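Local coordinates for Non-ribosomal peptide synthetase (Methanobrevibacter ruminantium, PDB 6VTJ), which probably carries a peptide intermediate on a phosphopantetheine-bearing thiolation domain and releases it by reduction in a Rossmann-type, probably NADPH-dependent, reductase domain, at residues Tyr9-Cys21 against Leu28-Phe40. Residues are numbered along the deposited sequence; the frame is centred on the assembly and turned at random.
Sequences YVAPKTRLEHEIC and LNIETVGVEDNFF
With chi1 at 81°, Val35 sets CG1 between its backbone N and carbonyl carbon, against Val10, and leaves CG2 on the side of Glu17, while Tyr9, its CG anti to N (176°), brings CD1 and CE1 obliquely against Gly34 CA. A branched valine suits this place because each methyl finds a different neighbour: Val35 CG2 lies 3.8 Å from Glu17 CD, and Val35 CG1 is 3.8 Å from Val10 CB. The short cysteine at Cys21 brings SG to 3.6 Å from Val35 CA and near Gly34 O. Gly34 lets the tyrosine come close, Tyr9 CD1 standing 3.5 Å from Gly34 CA; a CB there would collide with the ring. One nearly straight bond, Val35 N to Val10 O (2.9 Å, 168°), joins the backbones, and a water bridges Val10 N, Glu36 N and Asp37 OD1 beside it. Thr14 OG1 accepts from Glu17 N while Glu17 OE1 accepts from Thr14 N, a capping box at the helix start; OE1 also takes Lys13 N, and OE2 pairs with Arg75 of helix 74-82. Replacing Glu17 by alanine is likely to leave Arg75 without its carboxylate mate, the Lys13 and Thr14 amides without their acceptor, and Val35 CG2 beside a gap. Apolar packing around a buried carboxylate engaged at both oxygens thus ties the N-terminal lead-in and first helix of the carrier domain to the long loop preceding helix 46-58, which begins at the phosphopantetheine-contacting Ser46.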
ATOM      1  N   TYR A   9     -21.159 -30.264   0.908  1.00 56.15           N
ATOM      2  CA  TYR A   9     -22.449 -29.666   1.221  1.00 55.81           C
ATOM      3  C   TYR A   9     -22.935 -30.114   2.590  1.00 57.35           C
ATOM      4  O   TYR A   9     -23.253 -31.289   2.796  1.00 57.71           O
ATOM      5  CB  TYR A   9     -23.535 -29.983   0.183  1.00 53.32           C
ATOM      6  CG  TYR A   9     -24.879 -29.414   0.631  1.00 53.39           C
ATOM      7  CD1 TYR A   9     -25.149 -28.048   0.537  1.00 49.59           C
ATOM      8  CD2 TYR A   9     -25.854 -30.231   1.205  1.00 52.01           C
ATOM      9  CE1 TYR A   9     -26.370 -27.518   0.974  1.00 47.25           C
ATOM     10  CE2 TYR A   9     -27.075 -29.708   1.648  1.00 49.37           C
ATOM     11  CZ  TYR A   9     -27.326 -28.351   1.528  1.00 48.48           C
ATOM     12  OH  TYR A   9     -28.535 -27.840   1.967  1.00 42.80           O
ATOM     13  N   VAL A  10     -23.010 -29.166   3.518  1.00 56.69           N
ATOM     14  CA  VAL A  10     -23.625 -29.358   4.823  1.00 47.72           C
ATOM     15  C   VAL A  10     -24.859 -28.475   4.876  1.00 48.51           C
ATOM     16  O   VAL A  10     -24.784 -27.277   4.573  1.00 45.67           O
ATOM     17  CB  VAL A  10     -22.650 -29.008   5.962  1.00 49.04           C
ATOM     18  CG1 VAL A  10     -23.201 -29.466   7.283  1.00 40.69           C
ATOM     19  CG2 VAL A  10     -21.294 -29.637   5.711  1.00 53.20           C
ATOM     20  N   ALA A  11     -25.988 -29.055   5.247  1.00 41.75           N
ATOM     21  CA  ALA A  11     -27.181 -28.245   5.405  1.00 42.40           C
ATOM     22  C   ALA A  11     -27.021 -27.312   6.604  1.00 39.97           C
ATOM     23  O   ALA A  11     -26.437 -27.698   7.624  1.00 43.61           O
ATOM     24  CB  ALA A  11     -28.406 -29.138   5.586  1.00 43.70           C
ATOM     25  N   PRO A  12     -27.498 -26.077   6.508  1.00 40.44           N
ATOM     26  CA  PRO A  12     -27.514 -25.207   7.687  1.00 41.99           C
ATOM     27  C   PRO A  12     -28.429 -25.769   8.768  1.00 42.66           C
ATOM     28  O   PRO A  12     -29.447 -26.402   8.481  1.00 38.02           O
ATOM     29  CB  PRO A  12     -28.038 -23.872   7.141  1.00 42.36           C
ATOM     30  CG  PRO A  12     -28.642 -24.197   5.792  1.00 41.84           C
ATOM     31  CD  PRO A  12     -27.923 -25.382   5.279  1.00 41.23           C
ATOM     32  N   LYS A  13     -28.052 -25.534  10.028  1.00 41.50           N
ATOM     33  CA  LYS A  13     -28.872 -25.937  11.166  1.00 41.93           C
ATOM     34  C   LYS A  13     -29.715 -24.780  11.694  1.00 42.49           C
ATOM     35  O   LYS A  13     -30.945 -24.835  11.620  1.00 46.96           O
ATOM     36  CB  LYS A  13     -27.998 -26.530  12.277  1.00 38.89           C
ATOM     37  N   THR A  14     -29.088 -23.720  12.199  1.00 41.98           N
ATOM     38  CA  THR A  14     -29.843 -22.655  12.843  1.00 38.26           C
ATOM     39  C   THR A  14     -30.412 -21.693  11.801  1.00 37.34           C
ATOM     40  O   THR A  14     -30.021 -21.704  10.633  1.00 41.57           O
ATOM     41  CB  THR A  14     -28.964 -21.896  13.827  1.00 40.09           C
ATOM     42  OG1 THR A  14     -28.170 -20.960  13.098  1.00 41.80           O
ATOM     43  CG2 THR A  14     -28.042 -22.842  14.552  1.00 34.81           C
ATOM     44  N   ARG A  15     -31.365 -20.854  12.231  1.00 35.50           N
ATOM     45  CA  ARG A  15     -32.013 -19.952  11.277  1.00 39.46           C
ATOM     46  C   ARG A  15     -31.063 -18.845  10.824  1.00 38.21           C
ATOM     47  O   ARG A  15     -31.142 -18.382   9.673  1.00 40.63           O
ATOM     48  CB  ARG A  15     -33.298 -19.359  11.876  1.00 36.41           C
ATOM     49  CG  ARG A  15     -34.142 -18.571  10.856  1.00 34.35           C
ATOM     50  CD  ARG A  15     -35.621 -18.385  11.246  1.00 36.24           C
ATOM     51  NE  ARG A  15     -35.804 -17.737  12.551  1.00 42.09           N
ATOM     52  CZ  ARG A  15     -36.152 -16.461  12.727  1.00 39.96           C
ATOM     53  NH1 ARG A  15     -36.363 -15.672  11.679  1.00 39.88           N
ATOM     54  NH2 ARG A  15     -36.301 -15.972  13.954  1.00 37.59           N
ATOM     55  N   LEU A  16     -30.154 -18.420  11.702  1.00 39.03           N
ATOM     56  CA  LEU A  16     -29.128 -17.465  11.295  1.00 41.56           C
ATOM     57  C   LEU A  16     -28.254 -18.050  10.194  1.00 39.63           C
ATOM     58  O   LEU A  16     -27.948 -17.372   9.198  1.00 41.99           O
ATOM     59  CB  LEU A  16     -28.290 -17.055  12.511  1.00 37.32           C
ATOM     60  CG  LEU A  16     -27.064 -16.163  12.306  1.00 37.86           C
ATOM     61  CD1 LEU A  16     -27.429 -14.850  11.617  1.00 39.65           C
ATOM     62  CD2 LEU A  16     -26.377 -15.907  13.634  1.00 41.95           C
ATOM     63  N   GLU A  17     -27.852 -19.318  10.347  1.00 39.18           N
ATOM     64  CA  GLU A  17     -27.071 -19.963   9.295  1.00 38.94           C
ATOM     65  C   GLU A  17     -27.863 -20.050   7.998  1.00 39.98           C
ATOM     66  O   GLU A  17     -27.309 -19.845   6.914  1.00 38.24           O
ATOM     67  CB  GLU A  17     -26.628 -21.351   9.736  1.00 37.52           C
ATOM     68  CG  GLU A  17     -25.484 -21.348  10.711  1.00 41.15           C
ATOM     69  CD  GLU A  17     -25.225 -22.725  11.269  1.00 46.93           C
ATOM     70  OE1 GLU A  17     -26.109 -23.591  11.093  1.00 45.18           O
ATOM     71  OE2 GLU A  17     -24.149 -22.943  11.874  1.00 45.07           O
ATOM     72  N   HIS A  18     -29.158 -20.367   8.091  1.00 41.87           N
ATOM     73  CA  HIS A  18     -30.000 -20.398   6.903  1.00 36.95           C
ATOM     74  C   HIS A  18     -30.007 -19.051   6.202  1.00 37.13           C
ATOM     75  O   HIS A  18     -29.915 -18.992   4.973  1.00 39.53           O
ATOM     76  CB  HIS A  18     -31.426 -20.798   7.279  1.00 40.75           C
ATOM     77  CG  HIS A  18     -31.637 -22.275   7.344  1.00 43.03           C
ATOM     78  ND1 HIS A  18     -31.654 -22.974   8.533  1.00 44.41           N
ATOM     79  CD2 HIS A  18     -31.812 -23.193   6.365  1.00 46.85           C
ATOM     80  CE1 HIS A  18     -31.844 -24.258   8.283  1.00 42.10           C
ATOM     81  NE2 HIS A  18     -31.947 -24.417   6.976  1.00 42.96           N
ATOM     82  N   GLU A  19     -30.124 -17.956   6.969  1.00 35.57           N
ATOM     83  CA  GLU A  19     -30.143 -16.622   6.369  1.00 38.29           C
ATOM     84  C   GLU A  19     -28.828 -16.309   5.663  1.00 37.40           C
ATOM     85  O   GLU A  19     -28.819 -15.748   4.557  1.00 35.11           O
ATOM     86  CB  GLU A  19     -30.424 -15.555   7.432  1.00 35.76           C
ATOM     87  CG  GLU A  19     -31.815 -15.615   8.051  1.00 40.39           C
ATOM     88  CD  GLU A  19     -32.002 -14.637   9.207  1.00 48.60           C
ATOM     89  OE1 GLU A  19     -31.063 -13.859   9.498  1.00 50.15           O
ATOM     90  OE2 GLU A  19     -33.094 -14.642   9.825  1.00 50.27           O
ATOM     91  N   ILE A  20     -27.703 -16.659   6.284  1.00 34.41           N
ATOM     92  CA  ILE A  20     -26.426 -16.291   5.670  1.00 35.90           C
ATOM     93  C   ILE A  20     -26.155 -17.159   4.442  1.00 39.25           C
ATOM     94  O   ILE A  20     -25.634 -16.676   3.427  1.00 36.51           O
ATOM     95  CB  ILE A  20     -25.289 -16.348   6.705  1.00 36.92           C
ATOM     96  CG1 ILE A  20     -25.516 -15.275   7.778  1.00 33.25           C
ATOM     97  CG2 ILE A  20     -23.945 -16.123   6.040  1.00 36.19           C
ATOM     98  CD1 ILE A  20     -24.757 -15.538   9.080  1.00 39.09           C
ATOM     99  N   CYS A  21     -26.535 -18.438   4.493  1.00 35.25           N
ATOM    100  CA  CYS A  21     -26.458 -19.268   3.297  1.00 39.02           C
ATOM    101  C   CYS A  21     -27.307 -18.700   2.174  1.00 38.48           C
ATOM    102  O   CYS A  21     -26.876 -18.678   1.013  1.00 40.24           O
ATOM    103  CB  CYS A  21     -26.913 -20.692   3.603  1.00 39.24           C
ATOM    104  SG  CYS A  21     -25.735 -21.643   4.517  1.00 40.56           S
ATOM    105  N   LEU A  28     -24.204 -14.475  -5.038  1.00 43.42           N
ATOM    106  CA  LEU A  28     -23.376 -15.198  -5.993  1.00 43.65           C
ATOM    107  C   LEU A  28     -24.156 -15.863  -7.121  1.00 48.44           C
ATOM    108  O   LEU A  28     -23.533 -16.380  -8.053  1.00 48.95           O
ATOM    109  CB  LEU A  28     -22.580 -16.286  -5.276  1.00 44.06           C
ATOM    110  CG  LEU A  28     -21.589 -15.819  -4.217  1.00 42.63           C
ATOM    111  CD1 LEU A  28     -20.937 -17.025  -3.592  1.00 45.66           C
ATOM    112  CD2 LEU A  28     -20.549 -14.899  -4.851  1.00 45.49           C
ATOM    113  N   ASN A  29     -25.484 -15.894  -7.049  1.00 48.36           N
ATOM    114  CA  ASN A  29     -26.321 -16.601  -8.024  1.00 52.59           C
ATOM    115  C   ASN A  29     -25.867 -18.057  -8.184  1.00 52.61           C
ATOM    116  O   ASN A  29     -25.464 -18.507  -9.259  1.00 55.42           O
ATOM    117  CB  ASN A  29     -26.330 -15.870  -9.371  1.00 51.36           C
ATOM    118  CG  ASN A  29     -26.538 -14.371  -9.220  1.00 57.86           C
ATOM    119  OD1 ASN A  29     -27.526 -13.916  -8.632  1.00 59.41           O
ATOM    120  ND2 ASN A  29     -25.601 -13.594  -9.751  1.00 58.41           N
ATOM    121  N   ILE A  30     -25.923 -18.784  -7.069  1.00 52.99           N
ATOM    122  CA  ILE A  30     -25.607 -20.209  -7.011  1.00 48.98           C
ATOM    123  C   ILE A  30     -26.849 -20.925  -6.499  1.00 49.57           C
ATOM    124  O   ILE A  30     -27.454 -20.486  -5.513  1.00 48.09           O
ATOM    125  CB  ILE A  30     -24.402 -20.493  -6.097  1.00 51.26           C
ATOM    126  CG1 ILE A  30     -23.133 -19.844  -6.642  1.00 54.26           C
ATOM    127  CG2 ILE A  30     -24.194 -22.007  -5.901  1.00 53.96           C
ATOM    128  CD1 ILE A  30     -21.949 -19.988  -5.689  1.00 51.00           C
ATOM    129  N   GLU A  31     -27.228 -22.017  -7.172  1.00 52.15           N
ATOM    130  CA  GLU A  31     -28.469 -22.711  -6.838  1.00 51.87           C
ATOM    131  C   GLU A  31     -28.468 -23.171  -5.384  1.00 47.40           C
ATOM    132  O   GLU A  31     -29.407 -22.885  -4.628  1.00 43.22           O
ATOM    133  CB  GLU A  31     -28.680 -23.899  -7.785  1.00 49.47           C
ATOM    134  N   THR A  32     -27.408 -23.863  -4.966  1.00 48.49           N
ATOM    135  CA  THR A  32     -27.328 -24.447  -3.632  1.00 47.88           C
ATOM    136  C   THR A  32     -26.004 -24.064  -2.989  1.00 44.79           C
ATOM    137  O   THR A  32     -24.941 -24.357  -3.539  1.00 45.13           O
ATOM    138  CB  THR A  32     -27.463 -25.972  -3.683  1.00 47.03           C
ATOM    139  OG1 THR A  32     -28.548 -26.339  -4.551  1.00 50.57           O
ATOM    140  CG2 THR A  32     -27.735 -26.504  -2.292  1.00 47.08           C
ATOM    141  N   VAL A  33     -26.069 -23.435  -1.817  1.00 44.90           N
ATOM    142  CA  VAL A  33     -24.888 -23.076  -1.034  1.00 41.06           C
ATOM    143  C   VAL A  33     -24.999 -23.756   0.329  1.00 45.54           C
ATOM    144  O   VAL A  33     -25.996 -23.572   1.039  1.00 43.66           O
ATOM    145  CB  VAL A  33     -24.757 -21.554  -0.868  1.00 36.79           C
ATOM    146  CG1 VAL A  33     -23.749 -21.203   0.243  1.00 37.33           C
ATOM    147  CG2 VAL A  33     -24.412 -20.896  -2.191  1.00 41.24           C
ATOM    148  N   GLY A  34     -23.975 -24.544   0.697  1.00 43.54           N
ATOM    149  CA  GLY A  34     -23.937 -25.166   2.000  1.00 42.60           C
ATOM    150  C   GLY A  34     -23.354 -24.248   3.059  1.00 43.74           C
ATOM    151  O   GLY A  34     -22.837 -23.175   2.774  1.00 44.64           O
ATOM    152  N   VAL A  35     -23.452 -24.689   4.313  1.00 45.07           N
ATOM    153  CA  VAL A  35     -23.043 -23.850   5.439  1.00 44.30           C
ATOM    154  C   VAL A  35     -21.536 -23.839   5.630  1.00 46.85           C
ATOM    155  O   VAL A  35     -21.013 -22.989   6.366  1.00 44.85           O
ATOM    156  CB  VAL A  35     -23.767 -24.322   6.717  1.00 48.08           C
ATOM    157  CG1 VAL A  35     -23.066 -25.539   7.333  1.00 47.34           C
ATOM    158  CG2 VAL A  35     -23.917 -23.169   7.720  1.00 43.40           C
ATOM    159  N   GLU A  36     -20.827 -24.762   4.983  1.00 44.82           N
ATOM    160  CA  GLU A  36     -19.373 -24.811   5.011  1.00 49.58           C
ATOM    161  C   GLU A  36     -18.762 -24.433   3.670  1.00 49.37           C
ATOM    162  O   GLU A  36     -17.572 -24.683   3.445  1.00 51.61           O
ATOM    163  CB  GLU A  36     -18.914 -26.202   5.438  1.00 47.00           C
ATOM    164  CG  GLU A  36     -19.632 -26.703   6.675  1.00 54.56           C
ATOM    165  CD  GLU A  36     -18.753 -26.705   7.910  1.00 62.60           C
ATOM    166  OE1 GLU A  36     -18.463 -27.816   8.425  1.00 67.33           O
ATOM    167  OE2 GLU A  36     -18.368 -25.602   8.372  1.00 59.26           O
ATOM    168  N   ASP A  37     -19.549 -23.846   2.770  1.00 44.93           N
ATOM    169  CA  ASP A  37     -19.010 -23.355   1.511  1.00 44.44           C
ATOM    170  C   ASP A  37     -18.187 -22.090   1.745  1.00 43.97           C
ATOM    171  O   ASP A  37     -18.672 -21.110   2.323  1.00 42.90           O
ATOM    172  CB  ASP A  37     -20.137 -23.075   0.522  1.00 40.82           C
ATOM    173  CG  ASP A  37     -20.821 -24.344   0.038  1.00 46.87           C
ATOM    174  OD1 ASP A  37     -20.555 -25.434   0.606  1.00 43.45           O
ATOM    175  OD2 ASP A  37     -21.635 -24.242  -0.912  1.00 44.97           O
ATOM    176  N   ASN A  38     -16.938 -22.122   1.296  1.00 43.60           N
ATOM    177  CA  ASN A  38     -16.047 -20.969   1.359  1.00 42.44           C
ATOM    178  C   ASN A  38     -16.487 -19.921   0.336  1.00 41.43           C
ATOM    179  O   ASN A  38     -16.517 -20.201  -0.869  1.00 40.64           O
ATOM    180  CB  ASN A  38     -14.614 -21.435   1.085  1.00 47.16           C
ATOM    181  CG  ASN A  38     -13.582 -20.344   1.290  1.00 47.03           C
ATOM    182  OD1 ASN A  38     -13.741 -19.220   0.815  1.00 42.43           O
ATOM    183  ND2 ASN A  38     -12.498 -20.684   1.982  1.00 46.17           N
ATOM    184  N   PHE A  39     -16.816 -18.714   0.818  1.00 39.23           N
ATOM    185  CA  PHE A  39     -17.228 -17.618  -0.067  1.00 42.69           C
ATOM    186  C   PHE A  39     -16.287 -17.459  -1.256  1.00 44.67           C
ATOM    187  O   PHE A  39     -16.731 -17.316  -2.401  1.00 43.07           O
ATOM    188  CB  PHE A  39     -17.299 -16.301   0.713  1.00 38.15           C
ATOM    189  CG  PHE A  39     -17.774 -15.126  -0.107  1.00 38.24           C
ATOM    190  CD1 PHE A  39     -19.114 -14.975  -0.421  1.00 38.33           C
ATOM    191  CD2 PHE A  39     -16.880 -14.155  -0.542  1.00 44.35           C
ATOM    192  CE1 PHE A  39     -19.555 -13.887  -1.163  1.00 41.55           C
ATOM    193  CE2 PHE A  39     -17.315 -13.057  -1.288  1.00 40.72           C
ATOM    194  CZ  PHE A  39     -18.649 -12.924  -1.598  1.00 43.56           C
ATOM    195  N   PHE A  40     -14.975 -17.467  -1.000  1.00 45.08           N
ATOM    196  CA  PHE A  40     -14.018 -17.202  -2.072  1.00 46.81           C
ATOM    197  C   PHE A  40     -13.707 -18.440  -2.901  1.00 47.84           C
ATOM    198  O   PHE A  40     -13.176 -18.306  -4.010  1.00 52.28           O
ATOM    199  CB  PHE A  40     -12.727 -16.610  -1.498  1.00 41.51           C
ATOM    200  CG  PHE A  40     -12.953 -15.393  -0.652  1.00 39.56           C
ATOM    201  CD1 PHE A  40     -13.046 -14.140  -1.235  1.00 42.50           C
ATOM    202  CD2 PHE A  40     -13.097 -15.506   0.723  1.00 40.56           C
ATOM    203  CE1 PHE A  40     -13.264 -13.018  -0.462  1.00 42.18           C
ATOM    204  CE2 PHE A  40     -13.324 -14.391   1.507  1.00 39.07           C
ATOM    205  CZ  PHE A  40     -13.408 -13.141   0.911  1.00 42.99           C
TER
HETATM  206  O   HOH W   1     -21.362 -26.870   2.705  1.00 44.90           O